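Local coordinates for VC0179-like protein (Escherichia coli, PDB 4XJ6) that probably catalyses, as a bacterial homologue of cyclic GMP-AMP synthase, the magnesium-dependent joining of nucleoside triphosphates into a cyclic dinucleotide, at residues E63-K68 and D84-I89; S162-A165 and W170-E173; E261-E266 and S299-V304. All blocks are in the same frame, centred on the assembly; numbering follows the deposited sequence.

Contact 1 of 3, residues E63-K68 and D84-I89; sequences ESVRLK and DLARLI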
loop_
_atom_site.group_PDB
_atom_site.type_symbol
_atom_site.label_atom_id
_atom_site.label_comp_id
_atom_site.label_asym_id
_atom_site.label_seq_id
_atom_site.Cartn_x
_atom_site.Cartn_y
_atom_site.Cartn_z
ATOM N N GLU A 63 -4.539 25.478 28.745
ATOM C CA GLU A 63 -3.174 25.968 28.608
ATOM C C GLU A 63 -2.171 24.978 29.185
ATOM O O GLU A 63 -1.126 24.733 28.589
ATOM C CB GLU A 63 -3.024 27.334 29.286
ATOM C CG GLU A 63 -1.587 27.836 29.405
ATOM C CD GLU A 63 -0.993 28.314 28.086
ATOM O OE1 GLU A 63 -1.593 28.067 27.017
ATOM O OE2 GLU A 63 0.085 28.945 28.122
ATOM N N SER A 64 -2.499 24.407 30.341
ATOM C CA SER A 64 -1.639 23.413 30.976
ATOM C C SER A 64 -1.502 22.172 30.096
ATOM O O SER A 64 -0.452 21.530 30.071
ATOM C CB SER A 64 -2.182 23.030 32.355
ATOM O OG SER A 64 -2.022 24.093 33.282
ATOM N N VAL A 65 -2.569 21.851 29.368
ATOM C CA VAL A 65 -2.559 20.731 28.431
ATOM C C VAL A 65 -1.606 20.997 27.269
ATOM O O VAL A 65 -0.787 20.145 26.922
ATOM C CB VAL A 65 -3.968 20.445 27.873
ATOM C CG1 VAL A 65 -3.901 19.448 26.724
ATOM C CG2 VAL A 65 -4.880 19.933 28.975
ATOM N N ARG A 66 -1.718 22.182 26.676
ATOM C CA ARG A 66 -0.895 22.550 25.529
ATOM C C ARG A 66 0.586 22.586 25.895
ATOM O O ARG A 66 1.439 22.158 25.114
ATOM C CB ARG A 66 -1.321 23.910 24.975
ATOM C CG ARG A 66 -0.794 24.199 23.575
ATOM C CD ARG A 66 -1.095 25.630 23.144
ATOM N NE ARG A 66 -1.029 25.780 21.692
ATOM C CZ ARG A 66 0.062 26.129 21.016
ATOM N NH1 ARG A 66 1.196 26.370 21.657
ATOM N NH2 ARG A 66 0.017 26.238 19.695
ATOM N N LEU A 67 0.881 23.096 27.087
ATOM C CA LEU A 67 2.254 23.223 27.556
ATOM C C LEU A 67 2.873 21.858 27.842
ATOM O O LEU A 67 4.071 21.661 27.644
ATOM C CB LEU A 67 2.311 24.105 28.805
ATOM C CG LEU A 67 1.896 25.566 28.612
ATOM C CD1 LEU A 67 1.888 26.306 29.941
ATOM C CD2 LEU A 67 2.811 26.255 27.611
ATOM N N LYS A 68 2.056 20.922 28.314
ATOM C CA LYS A 68 2.507 19.548 28.518
ATOM C C LYS A 68 2.802 18.868 27.187
ATOM O O LYS A 68 3.808 18.172 27.042
ATOM C CB LYS A 68 1.462 18.744 29.292
ATOM C CG LYS A 68 1.495 18.961 30.792
ATOM C CD LYS A 68 0.428 18.130 31.488
ATOM C CE LYS A 68 0.509 18.276 32.999
ATOM N NZ LYS A 68 1.744 17.656 33.553
ATOM N N ASP A 84 -4.907 22.424 18.440
ATOM C CA ASP A 84 -6.041 21.573 18.104
ATOM C C ASP A 84 -6.010 20.275 18.904
ATOM O O ASP A 84 -7.018 19.873 19.489
ATOM C CB ASP A 84 -6.055 21.268 16.606
ATOM C CG ASP A 84 -7.372 20.677 16.146
ATOM O OD1 ASP A 84 -8.363 20.753 16.906
ATOM O OD2 ASP A 84 -7.419 20.148 15.016
ATOM N N LEU A 85 -4.847 19.628 18.929
ATOM C CA LEU A 85 -4.670 18.391 19.682
ATOM C C LEU A 85 -4.854 18.635 21.173
ATOM O O LEU A 85 -5.367 17.779 21.894
ATOM C CB LEU A 85 -3.290 17.787 19.412
ATOM C CG LEU A 85 -3.042 16.420 20.052
ATOM C CD1 LEU A 85 -4.107 15.419 19.616
ATOM C CD2 LEU A 85 -1.645 15.913 19.717
ATOM N N ALA A 86 -4.430 19.812 21.625
ATOM C CA ALA A 86 -4.615 20.215 23.014
ATOM C C ALA A 86 -6.097 20.270 23.351
ATOM O O ALA A 86 -6.529 19.756 24.381
ATOM C CB ALA A 86 -3.957 21.563 23.275
ATOM N N ARG A 87 -6.872 20.888 22.466
ATOM C CA ARG A 87 -8.314 20.990 22.646
ATOM C C ARG A 87 -8.978 19.618 22.654
ATOM O O ARG A 87 -9.766 19.312 23.547
ATOM C CB ARG A 87 -8.933 21.859 21.553
ATOM C CG ARG A 87 -8.588 23.332 21.668
ATOM C CD ARG A 87 -9.452 24.175 20.748
ATOM N NE ARG A 87 -9.219 23.871 19.339
ATOM C CZ ARG A 87 -8.307 24.480 18.588
ATOM N NH1 ARG A 87 -7.538 25.423 19.117
ATOM N NH2 ARG A 87 -8.160 24.150 17.313
ATOM N N LEU A 88 -8.651 18.802 21.655
ATOM C CA LEU A 88 -9.230 17.468 21.513
ATOM C C LEU A 88 -9.001 16.595 22.742
ATOM O O LEU A 88 -9.918 15.923 23.211
ATOM C CB LEU A 88 -8.656 16.772 20.279
ATOM C CG LEU A 88 -9.049 17.373 18.931
ATOM C CD1 LEU A 88 -8.231 16.753 17.810
ATOM C CD2 LEU A 88 -10.537 17.180 18.686
ATOM N N ILE A 89 -7.776 16.599 23.254
ATOM C CA ILE A 89 -7.443 15.830 24.450
ATOM C C ILE A 89 -8.142 16.432 25.668
ATOM O O ILE A 89 -8.574 15.716 26.573
ATOM C CB ILE A 89 -5.916 15.782 24.679
ATOM C CG1 ILE A 89 -5.242 14.955 23.585
ATOM C CG2 ILE A 89 -5.573 15.204 26.048
ATOM C CD1 ILE A 89 -3.738 14.900 23.715
#
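Val-65 and Arg-66 of helix 62-69 close on Ala-86 of helix 79-90, and the smallness of the alanine lets the backbones come together: the CA atoms of Arg-66 and Ala-86 lie 5.1 Å apart. Arg-66 can be followed outward from this point. Its CB rests against Ala-86 CB at 3.9 Å, and CG still touches the same methyl at 4.1 Å. With CG anti to the backbone N (chi1 -164°) and the chain extended as far as NE, the remaining atoms run on past the alanine. The guanidinium ends beyond both segments, where NH1 forms a salt bridge with Glu-70 and NH2 a weak hydrogen bond to the carbonyl of Pro-79. The preceding residue, Val-65, contributes one branch, CG1, which sits 3.5 Å from Ala-86 O and 4.0 Å from Ala-86 CB. Val-65 also meets Val-51 and Val-55 of the long helix 24-57, and Ile-89 meets Val-55, which places the pair of short helices against that helix. Between the two segments the contact is van der Waals, carbon groups set against a methyl and a carbonyl oxygen, consistent with close fit, rather than polar bonding, joining the helices here while the arginine's charge is met beyond them.

Contact 2 of 3, residues S162-A165 and W170-E173; sequences SLEA and WVFE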
loop_
_atom_site.group_PDB
_atom_site.type_symbol
_atom_site.label_atom_id
_atom_site.label_comp_id
_atom_site.label_asym_id
_atom_site.label_seq_id
_atom_site.Cartn_x
_atom_site.Cartn_y
_atom_site.Cartn_z
ATOM N N SER A 162 7.731 13.973 13.665
ATOM C CA SER A 162 8.827 13.927 14.628
ATOM C C SER A 162 10.012 13.178 14.032
ATOM O O SER A 162 11.165 13.511 14.295
ATOM C CB SER A 162 8.379 13.265 15.932
ATOM O OG SER A 162 8.193 11.869 15.760
ATOM N N LEU A 163 9.712 12.160 13.232
ATOM C CA LEU A 163 10.736 11.404 12.523
ATOM C C LEU A 163 11.358 12.261 11.422
ATOM O O LEU A 163 12.569 12.213 11.193
ATOM C CB LEU A 163 10.151 10.121 11.932
ATOM C CG LEU A 163 9.722 9.056 12.939
ATOM C CD1 LEU A 163 9.110 7.860 12.228
ATOM C CD2 LEU A 163 10.910 8.628 13.782
ATOM N N GLU A 164 10.516 13.043 10.751
ATOM C CA GLU A 164 10.966 13.972 9.722
ATOM C C GLU A 164 11.935 15.003 10.286
ATOM O O GLU A 164 13.010 15.233 9.735
ATOM C CB GLU A 164 9.766 14.678 9.090
ATOM C CG GLU A 164 10.136 15.843 8.188
ATOM C CD GLU A 164 8.926 16.542 7.605
ATOM O OE1 GLU A 164 8.191 17.211 8.363
ATOM O OE2 GLU A 164 8.707 16.418 6.384
ATOM N N ALA A 165 11.542 15.615 11.396
ATOM C CA ALA A 165 12.313 16.694 12.003
ATOM C C ALA A 165 13.645 16.209 12.570
ATOM O O ALA A 165 14.639 16.935 12.545
ATOM C CB ALA A 165 11.500 17.365 13.093
ATOM N N TRP A 170 14.294 11.937 5.788
ATOM C CA TRP A 170 12.957 11.527 6.200
ATOM C C TRP A 170 11.970 12.668 5.969
ATOM O O TRP A 170 12.054 13.709 6.623
ATOM C CB TRP A 170 12.952 11.099 7.670
ATOM C CG TRP A 170 13.744 9.848 7.948
ATOM C CD1 TRP A 170 15.046 9.609 7.614
ATOM C CD2 TRP A 170 13.286 8.677 8.634
ATOM N NE1 TRP A 170 15.423 8.361 8.039
ATOM C CE2 TRP A 170 14.361 7.768 8.669
ATOM C CE3 TRP A 170 12.070 8.308 9.217
ATOM C CZ2 TRP A 170 14.259 6.514 9.265
ATOM C CZ3 TRP A 170 11.970 7.062 9.808
ATOM C CH2 TRP A 170 13.058 6.179 9.826
ATOM N N VAL A 171 11.044 12.475 5.034
ATOM C CA VAL A 171 10.099 13.527 4.665
ATOM C C VAL A 171 8.644 13.082 4.809
ATOM O O VAL A 171 8.244 12.049 4.269
ATOM C CB VAL A 171 10.334 14.003 3.217
ATOM C CG1 VAL A 171 9.227 14.951 2.777
ATOM C CG2 VAL A 171 11.697 14.668 3.089
ATOM N N PHE A 172 7.860 13.874 5.532
ATOM C CA PHE A 172 6.450 13.578 5.744
ATOM C C PHE A 172 5.596 14.005 4.552
ATOM O O PHE A 172 5.804 15.076 3.979
ATOM C CB PHE A 172 5.954 14.265 7.019
ATOM C CG PHE A 172 4.466 14.164 7.220
ATOM C CD1 PHE A 172 3.888 12.976 7.632
ATOM C CD2 PHE A 172 3.646 15.259 7.001
ATOM C CE1 PHE A 172 2.524 12.878 7.818
ATOM C CE2 PHE A 172 2.280 15.170 7.184
ATOM C CZ PHE A 172 1.718 13.976 7.595
ATOM N N GLU A 173 4.641 13.159 4.179
ATOM C CA GLU A 173 3.692 13.478 3.116
ATOM C C GLU A 173 2.288 13.034 3.513
ATOM O O GLU A 173 2.095 11.911 3.977
ATOM C CB GLU A 173 4.097 12.813 1.797
ATOM C CG GLU A 173 3.176 13.147 0.633
ATOM C CD GLU A 173 3.481 12.346 -0.621
ATOM O OE1 GLU A 173 4.393 11.495 -0.580
ATOM O OE2 GLU A 173 2.805 12.567 -1.649
#
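Two torsions at Glu-164 prepare its bond to Phe-172: CG stands anti to the backbone N (chi1 169°) and the chain stays extended beyond CG (chi2 -179°), so that a carboxylate rooted in the last turns of helix 149-166 spans the gap to strand 170-174. There OE2 accepts a hydrogen bond from Phe-172 N, 2.8 Å away. The bond is fairly straight at hydrogen, 166°, but the donor approaches from well above the carboxylate plane. OE2 also lies 3.6 Å from Phe-172 CB, and the carboxylate stands nearly perpendicular to the phenylalanine ring.

The stem of the glutamate is used as well. Its CG packs 3.3 Å from Trp-170 O, and the same carbonyl receives a CA-H...O contact from Glu-164 CA. Backbone and side chain of one helical residue thus follow the strand from Trp-170 to Phe-172.

Leu-163 supplies the apolar half of the contact. Its CB meets Trp-170 CE3 at 3.8 Å and its CD1 reaches CZ3 of the same indole at 3.8 Å, the two side chains meeting at an oblique angle. Ile-36 of helix 24-57 touches both residues, while Ile-181 and Ile-183 of strand 179-183 also pack on the tryptophan.

Helix and strand follow each other in sequence, and strand 170-174 belongs to the mixed sheet, paired antiparallel with strand 179-183, including backbone bonds between Val-171 and Lys-182. This is a tight helix-to-strand connection within the nucleotidyltransferase domain, with a helix-borne carboxylate gripping a backbone N-H in the middle of the strand.

Contact 3 of 3, residues E261-E266 and S299-V304; sequences EDWFNE and SLMTAV
Beside the nucleotide pocket of this cyclic GMP-AMP synthase homologue, a Met-aromatic contact joins helix 257-271 to helix 297-310, the latter in the family's C-terminal domain. Met-301 and Phe-264 form its centre. The methionine methyl CE stands over one face of the phenyl ring, 3.5 Å from its centroid and 11° off the ring normal, a well-centred CH-pi contact. SD lies farther out over that face, 5.0 Å from the same centroid, so the methyl rather than the sulfur makes the close approach.

Torsions at both ends bring the methyl over the ring. The methionine chain leaves CB with CG anti to the carbonyl carbon and then bends at its last torsion (chi3 71°), while Phe-264 carries CG anti to its backbone N. The two side chains cross at about a right angle. Around them, Tyr-115 makes an edge-to-face contact with the ring of Phe-264 and also touches Met-301, and Leu-275 of helix 274-289 packs on Phe-264. The side chain of Met-301 comes within about 4 Å of a bound 3'-deoxy-guanosine-5'-triphosphate, which ties this apolar junction directly to the ligand's surroundings.

The local helix axes approach to 11.5 Å at an angle of 39°, a separation that large side chains bridge. Trp-263 is the second of these. The outer edge of its indole points at the backbone of helix 297-310, with Met-301 C near the ring plane. Pro-340, from a loop, touches both Trp-263 and Thr-302. The threonine hydroxyl is engaged within its own helix by the carbonyl of Ile-298, and the same OG1 lies 3.6 Å from Trp-263 CH2.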
loop_
_atom_site.group_PDB
_atom_site.type_symbol
_atom_site.label_atom_id
_atom_site.label_comp_id
_atom_site.label_asym_id
_atom_site.label_seq_id
_atom_site.Cartn_x
_atom_site.Cartn_y
_atom_site.Cartn_z
ATOM N N GLU A 261 -6.525 -8.987 1.710
ATOM C CA GLU A 261 -5.484 -9.956 2.030
ATOM C C GLU A 261 -6.017 -11.383 1.928
ATOM O O GLU A 261 -5.403 -12.238 1.282
ATOM C CB GLU A 261 -4.924 -9.700 3.430
ATOM C CG GLU A 261 -3.933 -10.753 3.895
ATOM C CD GLU A 261 -3.323 -10.432 5.247
ATOM O OE1 GLU A 261 -3.599 -9.340 5.791
ATOM O OE2 GLU A 261 -2.563 -11.278 5.763
ATOM N N ASP A 262 -7.161 -11.628 2.563
ATOM C CA ASP A 262 -7.800 -12.940 2.522
ATOM C C ASP A 262 -8.194 -13.324 1.104
ATOM O O ASP A 262 -8.028 -14.470 0.700
ATOM C CB ASP A 262 -9.037 -12.973 3.421
ATOM C CG ASP A 262 -8.690 -12.940 4.893
ATOM O OD1 ASP A 262 -7.517 -13.198 5.233
ATOM O OD2 ASP A 262 -9.596 -12.662 5.707
ATOM N N TRP A 263 -8.715 -12.359 0.354
ATOM C CA TRP A 263 -9.147 -12.608 -1.014
ATOM C C TRP A 263 -7.986 -12.988 -1.924
ATOM O O TRP A 263 -8.107 -13.895 -2.749
ATOM C CB TRP A 263 -9.859 -11.380 -1.579
ATOM C CG TRP A 263 -9.865 -11.335 -3.073
ATOM C CD1 TRP A 263 -10.737 -11.965 -3.908
ATOM C CD2 TRP A 263 -8.953 -10.615 -3.911
ATOM N NE1 TRP A 263 -10.428 -11.682 -5.215
ATOM C CE2 TRP A 263 -9.336 -10.854 -5.244
ATOM C CE3 TRP A 263 -7.852 -9.789 -3.663
ATOM C CZ2 TRP A 263 -8.659 -10.299 -6.325
ATOM C CZ3 TRP A 263 -7.180 -9.239 -4.739
ATOM C CH2 TRP A 263 -7.586 -9.497 -6.055
ATOM N N PHE A 264 -6.864 -12.289 -1.775
ATOM C CA PHE A 264 -5.706 -12.532 -2.627
ATOM C C PHE A 264 -5.027 -13.851 -2.281
ATOM O O PHE A 264 -4.620 -14.594 -3.174
ATOM C CB PHE A 264 -4.697 -11.384 -2.528
ATOM C CG PHE A 264 -3.522 -11.543 -3.445
ATOM C CD1 PHE A 264 -3.712 -11.636 -4.812
ATOM C CD2 PHE A 264 -2.229 -11.608 -2.944
ATOM C CE1 PHE A 264 -2.638 -11.788 -5.663
ATOM C CE2 PHE A 264 -1.152 -11.760 -3.796
ATOM C CZ PHE A 264 -1.361 -11.850 -5.158
ATOM N N ASN A 265 -4.904 -14.139 -0.989
ATOM C CA ASN A 265 -4.307 -15.393 -0.543
ATOM C C ASN A 265 -5.136 -16.589 -0.995
ATOM O O ASN A 265 -4.590 -17.609 -1.411
ATOM C CB ASN A 265 -4.141 -15.399 0.979
ATOM C CG ASN A 265 -2.963 -14.558 1.438
ATOM O OD1 ASN A 265 -1.927 -14.511 0.774
ATOM N ND2 ASN A 265 -3.115 -13.888 2.574
ATOM N N GLU A 266 -6.456 -16.450 -0.929
ATOM C CA GLU A 266 -7.357 -17.497 -1.397
ATOM C C GLU A 266 -7.241 -17.667 -2.908
ATOM O O GLU A 266 -7.352 -18.778 -3.428
ATOM C CB GLU A 266 -8.803 -17.177 -1.015
ATOM C CG GLU A 266 -9.798 -18.273 -1.368
ATOM C CD GLU A 266 -9.599 -19.527 -0.541
ATOM O OE1 GLU A 266 -9.080 -19.419 0.591
ATOM O OE2 GLU A 266 -9.959 -20.621 -1.023
ATOM N N SER A 299 -6.008 -2.935 -8.484
ATOM C CA SER A 299 -6.805 -3.085 -9.694
ATOM C C SER A 299 -6.120 -4.046 -10.655
ATOM O O SER A 299 -6.778 -4.807 -11.365
ATOM C CB SER A 299 -7.026 -1.736 -10.370
ATOM O OG SER A 299 -5.846 -1.299 -11.011
ATOM N N LEU A 300 -4.793 -3.998 -10.674
ATOM C CA LEU A 300 -4.001 -4.917 -11.481
ATOM C C LEU A 300 -4.176 -6.348 -10.994
ATOM O O LEU A 300 -4.376 -7.265 -11.789
ATOM C CB LEU A 300 -2.521 -4.533 -11.444
ATOM C CG LEU A 300 -2.084 -3.348 -12.304
ATOM C CD1 LEU A 300 -0.581 -3.129 -12.191
ATOM C CD2 LEU A 300 -2.491 -3.570 -13.751
ATOM N N MET A 301 -4.090 -6.527 -9.680
ATOM C CA MET A 301 -4.263 -7.839 -9.066
ATOM C C MET A 301 -5.648 -8.414 -9.353
ATOM O O MET A 301 -5.778 -9.580 -9.719
ATOM C CB MET A 301 -4.039 -7.758 -7.555
ATOM C CG MET A 301 -2.604 -7.455 -7.153
ATOM S SD MET A 301 -2.465 -6.817 -5.474
ATOM C CE MET A 301 -2.840 -8.277 -4.505
ATOM N N THR A 302 -6.675 -7.585 -9.191
ATOM C CA THR A 302 -8.056 -8.022 -9.380
ATOM C C THR A 302 -8.339 -8.388 -10.832
ATOM O O THR A 302 -9.069 -9.336 -11.111
ATOM C CB THR A 302 -9.054 -6.935 -8.937
ATOM O OG1 THR A 302 -8.716 -6.481 -7.619
ATOM C CG2 THR A 302 -10.478 -7.480 -8.937
ATOM N N ALA A 303 -7.759 -7.629 -11.753
ATOM C CA ALA A 303 -7.939 -7.901 -13.173
ATOM C C ALA A 303 -7.281 -9.223 -13.555
ATOM O O ALA A 303 -7.834 -9.997 -14.335
ATOM C CB ALA A 303 -7.375 -6.768 -14.011
ATOM N N VAL A 304 -6.106 -9.480 -12.988
ATOM C CA VAL A 304 -5.338 -10.679 -13.312
ATOM C C VAL A 304 -6.036 -11.943 -12.816
ATOM O O VAL A 304 -6.134 -12.929 -13.550
ATOM C CB VAL A 304 -3.913 -10.607 -12.723
ATOM C CG1 VAL A 304 -3.238 -11.974 -12.753
ATOM C CG2 VAL A 304 -3.081 -9.576 -13.480
#

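Two of the three contacts, 1 and 3, are van der Waals packings of helices, whereas contact 2 adds a hydrogen bond from backbone to carboxylate. Contacts 1 and 2 lie on the same side of the chain's centre, their own centres 22 Å apart, and helix 24-57 touches side chains of both; helix 149-166, which carries segment 162-165, also packs against Asp-84, Leu-85 and Leu-88 of contact 1. Contact 3 sits on the opposite side, its centre 44 Å from that of contact 1 and 32 Å from that of contact 2. It is nearer the ligand than contact 2, whose Phe-172 side chain is about 12 Å from a bound nucleotide and about 13 Å from a magnesium ion.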